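Local atomic coordinates of diol-dehydratase (Roseburia inulinivorans, PDB entry 5I2A), a protein that probably dehydrates 1,2-propanediol without vitamin B12, acting as a lyase of the glycyl radical enzyme family. Residues P287-Q292 and A430-I435; G350-Q355 and R384-S389; D413-P418 and Q784-Q789. All blocks are in the same frame, centred on the assembly; numbering follows the deposited sequence.

Contact 1. Residues P287-Q292 and A430-I435; sequences PGRFDQ and ARNYNI
The guanidinium of R289 takes the amide of N432 at its edge, while Q292 CG sits 3.5 Å over one of its faces, nearer the border than the middle. R289 NH1 donates to N432 OD1 at 2.9 Å, bent to 150° at the hydrogen, and the two planes are turned 53° apart. A bend at chi3 (76°) swings the R289 head round to N432; R289 CD lies 3.6 Å from Y433 O, and R289 NH2 bonds the carbonyls of G350 and Q352. A methionine in place of R289 would probably leave N432 OD1 without this donor and deprive those two carbonyls of their shared mate. R289 is also the N-cap of helix 290-293 and the centre of an inverse gamma turn. The partner segment runs from helix 427-431 into strand 434-436, the first arm of a hairpin with 440-442; in related glycyl radical enzymes the equivalent turn carries the thiyl cysteine. Along that strand the N434 amide lies against G288, N434 CG to G288 CA 3.4 Å, where a beta carbon would clash with OD1. A water bridges R289 N and N434 OD1, 3.0 Å from each, and N434 ND2 bonds to T168 OG1.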
loop_
_atom_site.group_PDB
_atom_site.type_symbol
_atom_site.label_atom_id
_atom_site.label_comp_id
_atom_site.label_asym_id
_atom_site.label_seq_id
_atom_site.Cartn_x
_atom_site.Cartn_y
_atom_site.Cartn_z
ATOM N N PRO A 287 22.707 -16.399 -12.633
ATOM C CA PRO A 287 23.483 -17.265 -11.734
ATOM C C PRO A 287 24.710 -16.576 -11.136
ATOM O O PRO A 287 25.104 -16.915 -10.029
ATOM C CB PRO A 287 23.888 -18.431 -12.641
ATOM C CG PRO A 287 22.739 -18.523 -13.606
ATOM C CD PRO A 287 22.374 -17.081 -13.894
ATOM N N GLY A 288 25.293 -15.610 -11.833
ATOM C CA GLY A 288 26.405 -14.867 -11.248
ATOM C C GLY A 288 27.672 -15.721 -11.134
ATOM O O GLY A 288 27.972 -16.496 -12.048
ATOM N N ARG A 289 28.402 -15.588 -10.022
ATOM C CA ARG A 289 29.727 -16.215 -9.881
ATOM C C ARG A 289 29.625 -17.706 -9.519
ATOM O O ARG A 289 30.085 -18.143 -8.465
ATOM C CB ARG A 289 30.562 -15.480 -8.829
ATOM C CG ARG A 289 30.635 -13.969 -9.025
ATOM C CD ARG A 289 31.725 -13.383 -8.128
ATOM N NE ARG A 289 33.058 -13.649 -8.663
ATOM C CZ ARG A 289 34.187 -13.300 -8.053
ATOM N NH1 ARG A 289 34.157 -12.678 -6.873
ATOM N NH2 ARG A 289 35.347 -13.573 -8.622
ATOM N N PHE A 290 29.011 -18.461 -10.417
ATOM C CA PHE A 290 28.779 -19.893 -10.272
ATOM C C PHE A 290 30.080 -20.660 -10.028
ATOM O O PHE A 290 30.090 -21.587 -9.236
ATOM C CB PHE A 290 28.056 -20.378 -11.530
ATOM C CG PHE A 290 27.699 -21.835 -11.561
ATOM C CD1 PHE A 290 28.554 -22.756 -12.151
ATOM C CD2 PHE A 290 26.462 -22.267 -11.129
ATOM C CE1 PHE A 290 28.195 -24.086 -12.256
ATOM C CE2 PHE A 290 26.099 -23.601 -11.226
ATOM C CZ PHE A 290 26.972 -24.513 -11.785
ATOM N N ASP A 291 31.176 -20.260 -10.672
ATOM C CA ASP A 291 32.435 -20.956 -10.440
ATOM C C ASP A 291 32.961 -20.730 -9.016
ATOM O O ASP A 291 33.700 -21.559 -8.492
ATOM C CB ASP A 291 33.502 -20.560 -11.481
ATOM C CG ASP A 291 33.909 -19.093 -11.399
ATOM O OD1 ASP A 291 33.117 -18.247 -10.909
ATOM O OD2 ASP A 291 35.023 -18.791 -11.867
ATOM N N GLN A 292 32.571 -19.622 -8.388
ATOM C CA GLN A 292 32.988 -19.355 -7.022
ATOM C C GLN A 292 32.125 -20.092 -5.988
ATOM O O GLN A 292 32.659 -20.816 -5.158
ATOM C CB GLN A 292 32.971 -17.846 -6.743
ATOM C CG GLN A 292 33.831 -17.054 -7.712
ATOM C CD GLN A 292 35.283 -17.519 -7.704
ATOM O OE1 GLN A 292 35.950 -17.471 -6.676
ATOM N NE2 GLN A 292 35.767 -17.987 -8.854
ATOM N N ALA A 430 32.030 -4.765 -3.974
ATOM C CA ALA A 430 32.246 -4.473 -5.376
ATOM C C ALA A 430 33.154 -5.524 -5.994
ATOM O O ALA A 430 32.947 -5.936 -7.134
ATOM C CB ALA A 430 32.845 -3.068 -5.546
ATOM N N ARG A 431 34.143 -5.974 -5.224
ATOM C CA ARG A 431 35.068 -6.997 -5.691
ATOM C C ARG A 431 34.382 -8.313 -5.976
ATOM O O ARG A 431 34.895 -9.132 -6.734
ATOM C CB ARG A 431 36.184 -7.231 -4.669
ATOM C CG ARG A 431 37.428 -6.447 -4.986
ATOM C CD ARG A 431 38.548 -6.716 -3.995
ATOM N NE ARG A 431 39.606 -5.723 -4.129
ATOM C CZ ARG A 431 40.577 -5.551 -3.242
ATOM N NH1 ARG A 431 40.625 -6.311 -2.153
ATOM N NH2 ARG A 431 41.510 -4.632 -3.448
ATOM N N ASN A 432 33.228 -8.515 -5.358
ATOM C CA ASN A 432 32.483 -9.736 -5.560
ATOM C C ASN A 432 31.378 -9.567 -6.599
ATOM O O ASN A 432 30.422 -10.332 -6.618
ATOM C CB ASN A 432 31.887 -10.216 -4.239
ATOM C CG ASN A 432 31.398 -11.640 -4.323
ATOM O OD1 ASN A 432 32.095 -12.493 -4.848
ATOM N ND2 ASN A 432 30.173 -11.893 -3.858
ATOM N N TYR A 433 31.495 -8.574 -7.467
ATOM C CA TYR A 433 30.395 -8.315 -8.401
ATOM C C TYR A 433 30.207 -9.430 -9.430
ATOM O O TYR A 433 31.139 -10.180 -9.761
ATOM C CB TYR A 433 30.595 -6.976 -9.125
ATOM C CG TYR A 433 31.502 -7.025 -10.342
ATOM C CD1 TYR A 433 30.988 -7.298 -11.608
ATOM C CD2 TYR A 433 32.864 -6.771 -10.234
ATOM C CE1 TYR A 433 31.803 -7.333 -12.726
ATOM C CE2 TYR A 433 33.696 -6.812 -11.354
ATOM C CZ TYR A 433 33.151 -7.096 -12.601
ATOM O OH TYR A 433 33.953 -7.140 -13.722
ATOM N N ASN A 434 28.993 -9.540 -9.950
ATOM C CA ASN A 434 28.831 -10.258 -11.204
ATOM C C ASN A 434 27.967 -9.431 -12.145
ATOM O O ASN A 434 27.609 -8.291 -11.830
ATOM C CB ASN A 434 28.264 -11.665 -10.986
ATOM C CG ASN A 434 26.908 -11.668 -10.312
ATOM O OD1 ASN A 434 26.795 -11.982 -9.133
ATOM N ND2 ASN A 434 25.864 -11.364 -11.073
ATOM N N ILE A 435 27.665 -9.987 -13.305
ATOM C CA ILE A 435 26.889 -9.276 -14.307
ATOM C C ILE A 435 25.438 -9.781 -14.298
ATOM O O ILE A 435 25.178 -10.958 -14.088
ATOM C CB ILE A 435 27.515 -9.424 -15.713
ATOM C CG1 ILE A 435 28.891 -8.744 -15.768
ATOM C CG2 ILE A 435 26.604 -8.844 -16.805
ATOM C CD1 ILE A 435 28.883 -7.227 -15.448
HETATM O O HOH W 1 27.300 -14.423 -7.482
#

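Contact 2. Residues G350-Q355 and R384-S389; sequences GGQTVQ and RVWHGS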
loop_
_atom_site.group_PDB
_atom_site.type_symbol
_atom_site.label_atom_id
_atom_site.label_comp_id
_atom_site.label_asym_id
_atom_site.label_seq_id
_atom_site.Cartn_x
_atom_site.Cartn_y
_atom_site.Cartn_z
ATOM N N GLY A 350 35.777 -16.386 -13.140
ATOM C CA GLY A 350 36.994 -15.644 -12.901
ATOM C C GLY A 350 36.789 -14.339 -12.151
ATOM O O GLY A 350 35.783 -14.149 -11.479
ATOM N N GLY A 351 37.758 -13.440 -12.277
ATOM C CA GLY A 351 37.756 -12.204 -11.529
ATOM C C GLY A 351 38.639 -12.319 -10.301
ATOM O O GLY A 351 39.619 -13.056 -10.320
ATOM N N GLN A 352 38.264 -11.601 -9.247
ATOM C CA GLN A 352 39.018 -11.525 -7.997
ATOM C C GLN A 352 38.237 -12.077 -6.831
ATOM O O GLN A 352 37.006 -12.071 -6.831
ATOM C CB GLN A 352 39.399 -10.078 -7.666
ATOM C CG GLN A 352 40.142 -9.352 -8.756
ATOM C CD GLN A 352 40.313 -7.866 -8.463
ATOM O OE1 GLN A 352 40.824 -7.479 -7.407
ATOM N NE2 GLN A 352 39.898 -7.031 -9.404
ATOM N N THR A 353 38.971 -12.563 -5.839
ATOM C CA THR A 353 38.407 -12.884 -4.544
ATOM C C THR A 353 38.278 -11.583 -3.752
ATOM O O THR A 353 38.787 -10.547 -4.174
ATOM C CB THR A 353 39.293 -13.867 -3.780
ATOM O OG1 THR A 353 40.549 -13.232 -3.512
ATOM C CG2 THR A 353 39.541 -15.120 -4.612
ATOM N N VAL A 354 37.615 -11.635 -2.604
ATOM C CA VAL A 354 37.433 -10.442 -1.789
ATOM C C VAL A 354 38.798 -9.939 -1.320
ATOM O O VAL A 354 39.029 -8.742 -1.187
ATOM C CB VAL A 354 36.495 -10.728 -0.595
ATOM C CG1 VAL A 354 36.486 -9.575 0.388
ATOM C CG2 VAL A 354 35.082 -10.991 -1.104
ATOM N N GLN A 355 39.707 -10.885 -1.135
ATOM C CA GLN A 355 41.091 -10.641 -0.771
ATOM C C GLN A 355 41.887 -9.917 -1.876
ATOM O O GLN A 355 42.953 -9.355 -1.627
ATOM C CB GLN A 355 41.736 -11.987 -0.434
ATOM C CG GLN A 355 43.143 -11.946 0.125
ATOM C CD GLN A 355 43.631 -13.324 0.582
ATOM O OE1 GLN A 355 42.899 -14.313 0.513
ATOM N NE2 GLN A 355 44.861 -13.380 1.085
ATOM N N ARG A 384 35.177 -12.154 -16.025
ATOM C CA ARG A 384 35.728 -10.958 -15.421
ATOM C C ARG A 384 37.224 -10.891 -15.710
ATOM O O ARG A 384 37.969 -11.783 -15.336
ATOM C CB ARG A 384 35.475 -10.943 -13.910
ATOM C CG ARG A 384 34.058 -10.588 -13.519
ATOM C CD ARG A 384 33.858 -10.625 -11.999
ATOM N NE ARG A 384 34.921 -9.931 -11.277
ATOM C CZ ARG A 384 34.947 -9.787 -9.954
ATOM N NH1 ARG A 384 33.959 -10.267 -9.201
ATOM N NH2 ARG A 384 35.966 -9.166 -9.383
ATOM N N VAL A 385 37.643 -9.832 -16.389
ATOM C CA VAL A 385 39.043 -9.590 -16.700
ATOM C C VAL A 385 39.630 -8.570 -15.716
ATOM O O VAL A 385 39.023 -7.524 -15.465
ATOM C CB VAL A 385 39.214 -9.057 -18.143
ATOM C CG1 VAL A 385 40.690 -8.780 -18.465
ATOM C CG2 VAL A 385 38.613 -10.020 -19.142
ATOM N N TRP A 386 40.787 -8.885 -15.141
ATOM C CA TRP A 386 41.522 -7.918 -14.321
ATOM C C TRP A 386 43.023 -8.086 -14.556
ATOM O O TRP A 386 43.440 -9.025 -15.229
ATOM C CB TRP A 386 41.156 -8.056 -12.834
ATOM C CG TRP A 386 41.746 -9.233 -12.128
ATOM C CD1 TRP A 386 41.480 -10.551 -12.354
ATOM C CD2 TRP A 386 42.675 -9.193 -11.044
ATOM N NE1 TRP A 386 42.200 -11.333 -11.491
ATOM C CE2 TRP A 386 42.941 -10.524 -10.672
ATOM C CE3 TRP A 386 43.311 -8.157 -10.350
ATOM C CZ2 TRP A 386 43.822 -10.854 -9.640
ATOM C CZ3 TRP A 386 44.194 -8.483 -9.323
ATOM C CH2 TRP A 386 44.437 -9.821 -8.979
ATOM N N HIS A 387 43.829 -7.172 -14.027
ATOM C CA HIS A 387 45.257 -7.175 -14.333
ATOM C C HIS A 387 45.930 -8.483 -13.926
ATOM O O HIS A 387 46.867 -8.918 -14.571
ATOM C CB HIS A 387 45.954 -5.974 -13.676
ATOM C CG HIS A 387 46.066 -6.055 -12.181
ATOM N ND1 HIS A 387 45.219 -5.372 -11.330
ATOM C CD2 HIS A 387 46.955 -6.702 -11.386
ATOM C CE1 HIS A 387 45.574 -5.608 -10.078
ATOM N NE2 HIS A 387 46.622 -6.413 -10.085
ATOM N N GLY A 388 45.408 -9.141 -12.899
ATOM C CA GLY A 388 45.942 -10.425 -12.480
ATOM C C GLY A 388 45.203 -11.652 -12.991
ATOM O O GLY A 388 45.401 -12.742 -12.470
ATOM N N SER A 389 44.357 -11.495 -14.008
ATOM C CA SER A 389 43.663 -12.650 -14.592
ATOM C C SER A 389 44.642 -13.748 -15.004
ATOM O O SER A 389 45.676 -13.465 -15.582
ATOM C CB SER A 389 42.840 -12.246 -15.827
ATOM O OG SER A 389 41.669 -11.540 -15.479
#
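Two first torsions bring Q352 over the indole of W386. In Q352, CG stands beside the backbone N (chi1 -54°) and the chain then runs on extended; in W386, CG is set between the backbone N and the carbonyl carbon (chi1 75°), which turns the ring toward 350-355. Q352 CG comes down on the five-membered ring, 3.6 Å from its centroid and close to the ring normal, a CH-pi contact. Beyond it the amide lies nearly flat along the benzene part of the indole, its plane 16° from the ring plane, with Q352 CD 3.6 Å from W386 CE3. The opposite face of the ring is covered by its own chain: W386 to S389 form a type I turn that folds back so that G388 N rides 3.3 Å above the ring centre. W386 N donates an almost straight bond of 2.8 Å to S389 OG, which ties this turn down, and the indole NE1 is bonded to D358. The two segments take in the ends of strands 346-350 and 380-385 and the loops beyond; the strands are parallel neighbours in the sheet joined through helix 362-374, a beta-alpha-beta crossover of the alpha/beta barrel known from this enzyme family. At the strand ends R384 lays one guanidinium face on the backbone of 350-355, R384 NE 3.6 Å from G351 CA. Q352 N is 3.4 Å from R384 NH2, but both are donors, so that approach is packing alone. G351 has no side chain to lift the arginine away: a beta carbon here would run into NE. Polar satisfaction comes from beyond the two segments, since R384 NH2 forms a salt bridge with D413 OD2 and also bonds R431 O, while Q352 NE2 reaches that same carboxylate oxygen.

Contact 3. Residues D413-P418 and Q784-Q789; sequences DEVIIP and QGMHMQ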
loop_
_atom_site.group_PDB
_atom_site.type_symbol
_atom_site.label_atom_id
_atom_site.label_comp_id
_atom_site.label_asym_id
_atom_site.label_seq_id
_atom_site.Cartn_x
_atom_site.Cartn_y
_atom_site.Cartn_z
ATOM N N ASP A 413 36.959 -5.505 -14.638
ATOM C CA ASP A 413 37.061 -5.268 -13.187
ATOM C C ASP A 413 37.536 -3.868 -12.820
ATOM O O ASP A 413 36.982 -3.229 -11.922
ATOM C CB ASP A 413 38.030 -6.262 -12.537
ATOM C CG ASP A 413 37.381 -7.584 -12.184
ATOM O OD1 ASP A 413 36.357 -7.930 -12.794
ATOM O OD2 ASP A 413 37.903 -8.287 -11.291
ATOM N N GLU A 414 38.570 -3.396 -13.513
ATOM C CA GLU A 414 39.251 -2.173 -13.098
ATOM C C GLU A 414 38.393 -0.924 -13.260
ATOM O O GLU A 414 38.643 0.095 -12.624
ATOM C CB GLU A 414 40.561 -2.004 -13.863
ATOM C CG GLU A 414 41.769 -2.466 -13.055
ATOM C CD GLU A 414 42.118 -3.909 -13.328
ATOM O OE1 GLU A 414 41.865 -4.355 -14.461
ATOM O OE2 GLU A 414 42.634 -4.604 -12.431
ATOM N N VAL A 415 37.377 -1.012 -14.108
ATOM C CA VAL A 415 36.407 0.067 -14.266
ATOM C C VAL A 415 35.137 -0.208 -13.466
ATOM O O VAL A 415 34.565 0.693 -12.869
ATOM C CB VAL A 415 36.039 0.269 -15.763
ATOM C CG1 VAL A 415 34.809 1.147 -15.918
ATOM C CG2 VAL A 415 37.219 0.863 -16.497
ATOM N N ILE A 416 34.691 -1.458 -13.464
ATOM C CA ILE A 416 33.414 -1.796 -12.851
ATOM C C ILE A 416 33.467 -1.679 -11.327
ATOM O O ILE A 416 32.566 -1.132 -10.723
ATOM C CB ILE A 416 32.968 -3.203 -13.268
ATOM C CG1 ILE A 416 32.562 -3.189 -14.755
ATOM C CG2 ILE A 416 31.838 -3.718 -12.370
ATOM C CD1 ILE A 416 32.275 -4.559 -15.334
ATOM N N ILE A 417 34.550 -2.152 -10.724
ATOM C CA ILE A 417 34.680 -2.131 -9.273
ATOM C C ILE A 417 34.650 -0.696 -8.713
ATOM O O ILE A 417 33.868 -0.418 -7.814
ATOM C CB ILE A 417 35.962 -2.914 -8.832
ATOM C CG1 ILE A 417 35.696 -4.417 -8.987
ATOM C CG2 ILE A 417 36.368 -2.564 -7.405
ATOM C CD1 ILE A 417 36.908 -5.274 -8.890
ATOM N N PRO A 418 35.459 0.229 -9.264
ATOM C CA PRO A 418 35.294 1.602 -8.775
ATOM C C PRO A 418 33.910 2.209 -9.073
ATOM O O PRO A 418 33.418 3.003 -8.265
ATOM C CB PRO A 418 36.384 2.372 -9.516
ATOM C CG PRO A 418 37.429 1.357 -9.795
ATOM C CD PRO A 418 36.654 0.098 -10.111
ATOM N N GLN A 784 39.951 2.446 -20.018
ATOM C CA GLN A 784 38.769 2.502 -19.145
ATOM C C GLN A 784 37.463 2.121 -19.859
ATOM O O GLN A 784 36.378 2.483 -19.420
ATOM C CB GLN A 784 38.622 3.888 -18.484
ATOM C CG GLN A 784 39.646 4.139 -17.368
ATOM C CD GLN A 784 41.072 4.206 -17.896
ATOM O OE1 GLN A 784 41.402 5.056 -18.712
ATOM N NE2 GLN A 784 41.915 3.285 -17.448
ATOM N N GLY A 785 37.572 1.377 -20.951
ATOM C CA GLY A 785 36.398 0.746 -21.532
ATOM C C GLY A 785 35.851 -0.279 -20.551
ATOM O O GLY A 785 36.609 -0.849 -19.774
ATOM N N MET A 786 34.547 -0.524 -20.573
ATOM C CA MET A 786 33.949 -1.395 -19.562
ATOM C C MET A 786 33.729 -2.847 -20.022
ATOM O O MET A 786 33.813 -3.787 -19.234
ATOM C CB MET A 786 32.617 -0.793 -19.094
ATOM C CG MET A 786 31.913 -1.603 -18.009
ATOM S SD MET A 786 30.336 -0.906 -17.463
ATOM C CE MET A 786 30.862 0.697 -16.861
ATOM N N HIS A 787 33.439 -3.019 -21.301
ATOM C CA HIS A 787 32.952 -4.295 -21.799
ATOM C C HIS A 787 33.193 -4.462 -23.292
ATOM O O HIS A 787 33.107 -3.498 -24.043
ATOM C CB HIS A 787 31.454 -4.429 -21.512
ATOM C CG HIS A 787 30.763 -5.377 -22.436
ATOM N ND1 HIS A 787 30.315 -5.003 -23.686
ATOM C CD2 HIS A 787 30.493 -6.697 -22.320
ATOM C CE1 HIS A 787 29.775 -6.046 -24.286
ATOM N NE2 HIS A 787 29.868 -7.088 -23.478
ATOM N N MET A 788 33.490 -5.691 -23.711
ATOM C CA MET A 788 33.582 -6.029 -25.133
ATOM C C MET A 788 33.070 -7.434 -25.376
ATOM O O MET A 788 33.228 -8.311 -24.526
ATOM C CB MET A 788 35.018 -5.938 -25.655
ATOM C CG MET A 788 35.480 -4.564 -26.061
ATOM S SD MET A 788 37.087 -4.639 -26.909
ATOM C CE MET A 788 36.605 -4.605 -28.639
ATOM N N GLN A 789 32.492 -7.654 -26.552
ATOM C CA GLN A 789 32.064 -8.994 -26.952
ATOM C C GLN A 789 32.082 -9.127 -28.475
ATOM O O GLN A 789 31.984 -8.136 -29.193
ATOM C CB GLN A 789 30.672 -9.297 -26.420
ATOM C CG GLN A 789 29.631 -8.361 -26.992
ATOM C CD GLN A 789 28.257 -8.517 -26.346
ATOM O OE1 GLN A 789 27.238 -8.378 -27.018
ATOM N NE2 GLN A 789 28.229 -8.813 -25.048
#
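G785 O, 3.7 Å from V415 CG2, accepts a hydrogen bond from the side chain of N412, the residue just ahead of helix 413-422, and M786 is hydrogen-bonded to N412 through the backbone. These ties set the start of the helix against the 784-789 segment. V415 points straight at that segment. V415 CG2 presses on the residue before G785, 3.4 Å from Q784 O and 3.5 Å from Q784 CA, and also meets its CB. Q784, with its positive phi, is the C-prime residue of a Schellman motif ending helix 766-781; from there the chain enters strand 787-792, which runs antiparallel to strand 409-412. The other branch of V415, CG1, is 4.1 Å from M786 CE. M786 is straight through chi1 (-179°) and chi2, then bends at chi3, and it crosses both V415 and I416 at about a right angle. I416 CG1 meets M786 CG at 3.7 Å. With no hydrogen bond between the two segments themselves, the join rests on van der Waals fit, V415 and I416 against M786 and the Q784 backbone; here the pyruvate formate lyase-like range meets the glycine radical range by shape, while hydrogen bonds lie in the adjoining strand pair.

How the contacts relate
All three contacts are largely buried and serve one region of the barrel, but their chemistry differs. Contact 1 is polar, an arginine and a water working against the turn and strand start that follow helix 427-431; contact 2 is a flat stack and a guanidinium laid on backbone, its charge answered from contact 3; contact 3 is mainly aliphatic, with exposed Q784 at its margin. D413, of contact 3, joins the other two: its OD1 takes Y433 OH of contact 1 at 2.7 Å, its other oxygen serves contact 2. R384 also packs against R289, and D291 OD2 receives G350 N, so contacts 1 and 2 touch directly. Contacts 2 and 3 both reach the sheet containing 380-385 and 787-792.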